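Local coordinates for L protein (CAS virus, PDB 5MV0), which probably acts as the cap-snatching endonuclease of the reptarenavirus polymerase, cutting host messenger RNAs to supply capped primers for viral transcription, at residues I48-C53 and E145-G151; F159-K163 and S190-Y194. All coordinates share one frame; numbering follows the deposited sequence.

How the interactions relate
Both interactions tie a later part of the chain to a long helix, and they lie side by side, about 14 Å apart between centres. Interaction 1 sits about 7 Å from the centre of the chain and is partly buried: the loop after strand 137-145 is bonded to helix 34-57 by polar side chains. Interaction 2 lies about 15 Å from the chain centre, yet it is buried and apolar, joining helices 155-170 and 181-192. Lys-147, on the loop of interaction 1, links the two. Lys-147 NZ probably hydrogen-bonds Thr-193 OG1 (2.9 Å) and makes a cation-pi contact with Tyr-194, on the ring face opposite Phe-159. Ile-48 and Leu-161 also touch.

Interaction 1 (I48-C53 and E145-G151); sequences IHELNC and ETKPRNG
His-49 and Asn-52, about one helical turn apart, bind the two backbone polar groups of Arg-149, its N-H and its C=O. Arg-149 N donates to His-49 ND1 (3.0 Å) close to the ring plane, and the N-H points nearly straight at it (172°). A first torsion of -178° carries the imidazole away from the backbone N and out beside the loop. Asn-52 ND2 donates to Arg-149 O over 2.9 Å, approaching from above the carbonyl plane. A short amide suits this place, reaching a loop carbonyl from the helix surface without bringing a charge.

Helix 34-57 here packs against the sheet of a nuclease domain of the PD-(D/E)XK type, its His-49 and Cys-53 also touching strand 98-106, while the loop runs on from the neighbouring strand 137-145.

Arg-149, extended from CG to NE, grips the Glu-145 carboxylate at the strand end side-on, NE to OE1 and NH2 to OE2 (2.8 Å). Its NH1 forms a salt bridge with Asp-56, so the guanidinium ties loop, strand and helix together. Cys-53 SG, compact and polarisable, lies 3.8 Å above the guanidinium plane, displaced toward the rim.

Pro-148 CB meets His-49 CB at 3.8 Å, an apolar contact, and the Ile-48 CG2 methyl lies against Arg-149 O (3.6 Å). Gly-151, lacking a side chain, brings its CA to 3.6 Å from Asn-52 OD1.

Interaction 2 (F159-K163 and S190-Y194); sequences FELLK and SLTTY
Phe-159 and Tyr-194 form an edge-to-face pair, the phenylalanine edge toward the tyrosine face, with ring centroids 4.9 Å apart and planes at 61°. Phe-159 CD1 stands over the centre of the tyrosine ring, 3.5 Å above the plane. Different first torsions bring this about: Phe-159 has CG anti to the backbone N (chi1 167°), whereas Tyr-194 holds CG beside its N (chi1 -74°). Tyrosine suits this place because its electron-rich faces take this edge and, opposite, the Lys-147 ammonium.

Leu-162, about one turn after Phe-159, points toward the other segment and meets it at a slant. Leu-162 CD2 wedges between the tyrosine and the other helix, 3.7 Å from Tyr-194 CE2 and equally close to Leu-191 N. Leu-191 answers with CD1, which settles 3.7 Å from Phe-159 CE1 and also meets Leu-162 CD2 and Lys-163 CB. The fork of leucine fits a terminal methyl between ring and backbone with no polar group to satisfy.

The contact joins helix 155-170 to the end of helix 181-192, with Leu-199 of helix 196-200 touching both Phe-159 and Leu-191. Dispersion and an aromatic pair do the holding, so the fit depends on shape and ring orientation rather than directed polar bonds.

Interaction 1 (I48-C53 and E145-G151)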
loop_
_atom_site.group_PDB
_atom_site.type_symbol
_atom_site.label_atom_id
_atom_site.label_comp_id
_atom_site.label_asym_id
_atom_site.label_seq_id
_atom_site.Cartn_x
_atom_site.Cartn_y
_atom_site.Cartn_z
ATOM N N ILE B 48 -3.428 -12.692 -1.897
ATOM C CA ILE B 48 -4.603 -11.870 -2.197
ATOM C C ILE B 48 -5.875 -12.723 -2.167
ATOM O O ILE B 48 -6.901 -12.344 -1.575
ATOM C CB ILE B 48 -4.415 -11.162 -3.555
ATOM C CG1 ILE B 48 -3.241 -10.161 -3.471
ATOM C CG2 ILE B 48 -5.703 -10.470 -3.997
ATOM C CD1 ILE B 48 -2.807 -9.586 -4.827
ATOM N N HIS B 49 -5.826 -13.887 -2.809
ATOM C CA HIS B 49 -6.950 -14.819 -2.764
ATOM C C HIS B 49 -7.330 -15.172 -1.326
ATOM O O HIS B 49 -8.513 -15.116 -0.958
ATOM C CB HIS B 49 -6.592 -16.078 -3.550
ATOM C CG HIS B 49 -7.686 -17.092 -3.613
ATOM N ND1 HIS B 49 -8.925 -16.820 -4.155
ATOM C CD2 HIS B 49 -7.715 -18.393 -3.234
ATOM C CE1 HIS B 49 -9.673 -17.910 -4.103
ATOM N NE2 HIS B 49 -8.960 -18.880 -3.553
ATOM N N GLU B 50 -6.341 -15.566 -0.505
ATOM C CA GLU B 50 -6.607 -15.892 0.899
ATOM C C GLU B 50 -7.244 -14.724 1.623
ATOM O O GLU B 50 -8.205 -14.895 2.378
ATOM C CB GLU B 50 -5.320 -16.261 1.642
ATOM C CG GLU B 50 -4.611 -17.519 1.230
ATOM C CD GLU B 50 -3.193 -17.562 1.825
ATOM O OE1 GLU B 50 -2.857 -16.688 2.669
ATOM O OE2 GLU B 50 -2.413 -18.454 1.440
ATOM N N LEU B 51 -6.677 -13.530 1.449
ATOM C CA LEU B 51 -7.199 -12.342 2.122
ATOM C C LEU B 51 -8.667 -12.110 1.786
ATOM O O LEU B 51 -9.494 -11.874 2.674
ATOM C CB LEU B 51 -6.378 -11.112 1.729
ATOM C CG LEU B 51 -6.868 -9.798 2.348
ATOM C CD1 LEU B 51 -6.982 -9.964 3.868
ATOM C CD2 LEU B 51 -5.932 -8.654 1.995
ATOM N N ASN B 52 -9.006 -12.148 0.503
ATOM C CA ASN B 52 -10.370 -11.813 0.128
ATOM C C ASN B 52 -11.355 -12.918 0.494
ATOM O O ASN B 52 -12.514 -12.625 0.810
ATOM C CB ASN B 52 -10.396 -11.463 -1.349
ATOM C CG ASN B 52 -9.720 -10.121 -1.610
ATOM O OD1 ASN B 52 -9.909 -9.177 -0.841
ATOM N ND2 ASN B 52 -8.915 -10.039 -2.659
ATOM N N CYS B 53 -10.920 -14.181 0.485
ATOM C CA CYS B 53 -11.775 -15.237 1.028
ATOM C C CYS B 53 -12.054 -14.995 2.504
ATOM O O CYS B 53 -13.197 -15.137 2.959
ATOM C CB CYS B 53 -11.140 -16.616 0.813
ATOM S SG CYS B 53 -11.121 -17.180 -0.901
ATOM N N GLU B 145 -10.627 -22.228 -6.354
ATOM C CA GLU B 145 -11.307 -21.516 -7.426
ATOM C C GLU B 145 -10.379 -21.291 -8.608
ATOM O O GLU B 145 -9.153 -21.343 -8.486
ATOM C CB GLU B 145 -11.877 -20.192 -6.899
ATOM C CG GLU B 145 -13.089 -20.473 -6.049
ATOM C CD GLU B 145 -13.597 -19.281 -5.291
ATOM O OE1 GLU B 145 -12.944 -18.213 -5.328
ATOM O OE2 GLU B 145 -14.653 -19.429 -4.641
ATOM N N THR B 146 -10.962 -21.071 -9.770
ATOM C CA THR B 146 -10.203 -20.900 -10.987
ATOM C C THR B 146 -9.278 -19.733 -11.014
ATOM O O THR B 146 -8.230 -19.823 -11.519
ATOM C CB THR B 146 -11.090 -20.791 -12.253
ATOM O OG1 THR B 146 -12.070 -21.799 -12.234
ATOM C CG2 THR B 146 -10.329 -21.043 -13.367
ATOM N N LYS B 147 -9.732 -18.639 -10.458
ATOM C CA LYS B 147 -9.002 -17.381 -10.431
ATOM C C LYS B 147 -8.991 -16.845 -9.009
ATOM O O LYS B 147 -9.909 -17.120 -8.233
ATOM C CB LYS B 147 -9.639 -16.333 -11.361
ATOM C CG LYS B 147 -9.454 -16.615 -12.852
ATOM C CD LYS B 147 -10.145 -15.549 -13.692
ATOM C CE LYS B 147 -10.343 -15.996 -15.139
ATOM N NZ LYS B 147 -9.082 -16.120 -15.910
ATOM N N PRO B 148 -7.975 -16.073 -8.643
ATOM C CA PRO B 148 -7.948 -15.522 -7.285
ATOM C C PRO B 148 -9.055 -14.496 -7.121
ATOM O O PRO B 148 -9.375 -13.751 -8.047
ATOM C CB PRO B 148 -6.557 -14.888 -7.177
ATOM C CG PRO B 148 -6.133 -14.646 -8.578
ATOM C CD PRO B 148 -6.793 -15.686 -9.430
ATOM N N ARG B 149 -9.676 -14.504 -5.949
ATOM C CA ARG B 149 -10.604 -13.439 -5.596
ATOM C C ARG B 149 -9.823 -12.139 -5.451
ATOM O O ARG B 149 -8.872 -12.064 -4.668
ATOM C CB ARG B 149 -11.325 -13.783 -4.301
ATOM C CG ARG B 149 -12.224 -15.015 -4.424
ATOM C CD ARG B 149 -13.275 -15.047 -3.319
ATOM N NE ARG B 149 -13.963 -16.336 -3.280
ATOM C CZ ARG B 149 -14.866 -16.685 -2.362
ATOM N NH1 ARG B 149 -15.214 -15.838 -1.406
ATOM N NH2 ARG B 149 -15.429 -17.886 -2.413
ATOM N N ASN B 150 -10.200 -11.118 -6.206
ATOM C CA ASN B 150 -9.369 -9.922 -6.221
ATOM C C ASN B 150 -9.829 -8.841 -5.245
ATOM O O ASN B 150 -9.016 -7.984 -4.876
ATOM C CB ASN B 150 -9.280 -9.373 -7.648
ATOM C CG ASN B 150 -10.630 -9.020 -8.223
ATOM O OD1 ASN B 150 -11.458 -9.893 -8.471
ATOM N ND2 ASN B 150 -10.836 -7.739 -8.495
ATOM N N GLY B 151 -11.078 -8.883 -4.774
ATOM C CA GLY B 151 -11.512 -7.888 -3.799
ATOM C C GLY B 151 -11.327 -6.474 -4.330
ATOM O O GLY B 151 -11.762 -6.147 -5.433
#

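Interaction 2 (F159-K163 and S190-Y194)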
loop_
_atom_site.group_PDB
_atom_site.type_symbol
_atom_site.label_atom_id
_atom_site.label_comp_id
_atom_site.label_asym_id
_atom_site.label_seq_id
_atom_site.Cartn_x
_atom_site.Cartn_y
_atom_site.Cartn_z
ATOM N N PHE B 159 -3.749 -10.319 -12.914
ATOM C CA PHE B 159 -3.301 -10.900 -14.173
ATOM C C PHE B 159 -1.826 -10.606 -14.422
ATOM O O PHE B 159 -1.066 -11.492 -14.821
ATOM C CB PHE B 159 -4.140 -10.370 -15.342
ATOM C CG PHE B 159 -3.525 -10.678 -16.679
ATOM C CD1 PHE B 159 -3.604 -11.967 -17.204
ATOM C CD2 PHE B 159 -2.805 -9.711 -17.376
ATOM C CE1 PHE B 159 -2.998 -12.276 -18.420
ATOM C CE2 PHE B 159 -2.196 -10.017 -18.590
ATOM C CZ PHE B 159 -2.300 -11.292 -19.119
ATOM N N GLU B 160 -1.411 -9.349 -14.226
ATOM C CA GLU B 160 -0.022 -8.983 -14.510
ATOM C C GLU B 160 0.957 -9.701 -13.591
ATOM O O GLU B 160 2.085 -9.998 -14.009
ATOM C CB GLU B 160 0.166 -7.466 -14.395
ATOM C CG GLU B 160 -0.564 -6.686 -15.466
ATOM C CD GLU B 160 -0.044 -6.979 -16.868
ATOM O OE1 GLU B 160 1.157 -7.271 -17.016
ATOM O OE2 GLU B 160 -0.843 -6.933 -17.826
ATOM N N LEU B 161 0.568 -9.970 -12.340
ATOM C CA LEU B 161 1.434 -10.768 -11.471
ATOM C C LEU B 161 1.739 -12.104 -12.124
ATOM O O LEU B 161 2.883 -12.571 -12.122
ATOM C CB LEU B 161 0.771 -11.011 -10.112
ATOM C CG LEU B 161 0.588 -9.842 -9.155
ATOM C CD1 LEU B 161 -0.004 -10.387 -7.871
ATOM C CD2 LEU B 161 1.950 -9.158 -8.901
ATOM N N LEU B 162 0.716 -12.714 -12.709
ATOM C CA LEU B 162 0.854 -14.033 -13.319
ATOM C C LEU B 162 1.625 -13.961 -14.636
ATOM O O LEU B 162 2.557 -14.740 -14.864
ATOM C CB LEU B 162 -0.541 -14.622 -13.525
ATOM C CG LEU B 162 -0.665 -15.982 -14.227
ATOM C CD1 LEU B 162 -0.101 -17.092 -13.344
ATOM C CD2 LEU B 162 -2.135 -16.250 -14.610
ATOM N N LYS B 163 1.248 -13.035 -15.522
ATOM C CA LYS B 163 1.891 -12.970 -16.828
ATOM C C LYS B 163 3.356 -12.550 -16.719
ATOM O O LYS B 163 4.220 -13.106 -17.414
ATOM C CB LYS B 163 1.148 -11.996 -17.747
ATOM C CG LYS B 163 1.894 -11.833 -19.068
ATOM C CD LYS B 163 1.291 -10.820 -19.976
ATOM C CE LYS B 163 2.052 -10.809 -21.290
ATOM N NZ LYS B 163 1.428 -9.856 -22.249
ATOM N N SER B 190 -3.268 -21.583 -15.781
ATOM C CA SER B 190 -4.033 -20.429 -15.315
ATOM C C SER B 190 -3.949 -19.271 -16.299
ATOM O O SER B 190 -4.928 -18.537 -16.488
ATOM C CB SER B 190 -3.538 -19.991 -13.932
ATOM O OG SER B 190 -3.844 -20.973 -12.956
ATOM N N LEU B 191 -2.788 -19.089 -16.937
ATOM C CA LEU B 191 -2.653 -17.995 -17.893
ATOM C C LEU B 191 -3.611 -18.171 -19.066
ATOM O O LEU B 191 -4.215 -17.193 -19.528
ATOM C CB LEU B 191 -1.205 -17.885 -18.384
ATOM C CG LEU B 191 -0.798 -16.619 -19.145
ATOM C CD1 LEU B 191 -0.998 -15.359 -18.303
ATOM C CD2 LEU B 191 0.648 -16.680 -19.668
ATOM N N THR B 192 -3.784 -19.412 -19.549
ATOM C CA THR B 192 -4.639 -19.634 -20.719
ATOM C C THR B 192 -6.120 -19.396 -20.435
ATOM O O THR B 192 -6.916 -19.389 -21.379
ATOM C CB THR B 192 -4.479 -21.057 -21.279
ATOM O OG1 THR B 192 -5.014 -22.005 -20.347
ATOM C CG2 THR B 192 -3.015 -21.378 -21.530
ATOM N N THR B 193 -6.523 -19.226 -19.178
ATOM C CA THR B 193 -7.925 -18.955 -18.884
ATOM C C THR B 193 -8.286 -17.473 -18.988
ATOM O O THR B 193 -9.463 -17.125 -18.837
ATOM C CB THR B 193 -8.301 -19.481 -17.492
ATOM O OG1 THR B 193 -7.767 -18.619 -16.480
ATOM C CG2 THR B 193 -7.773 -20.901 -17.291
ATOM N N TYR B 194 -7.322 -16.595 -19.236
ATOM C CA TYR B 194 -7.638 -15.189 -19.443
ATOM C C TYR B 194 -7.955 -14.924 -20.911
ATOM O O TYR B 194 -7.552 -15.671 -21.803
ATOM C CB TYR B 194 -6.483 -14.305 -18.986
ATOM C CG TYR B 194 -6.361 -14.218 -17.486
ATOM C CD1 TYR B 194 -7.005 -13.207 -16.776
ATOM C CD2 TYR B 194 -5.613 -15.150 -16.776
ATOM C CE1 TYR B 194 -6.904 -13.123 -15.402
ATOM C CE2 TYR B 194 -5.507 -15.075 -15.400
ATOM C CZ TYR B 194 -6.153 -14.063 -14.718
ATOM O OH TYR B 194 -6.042 -13.992 -13.348
#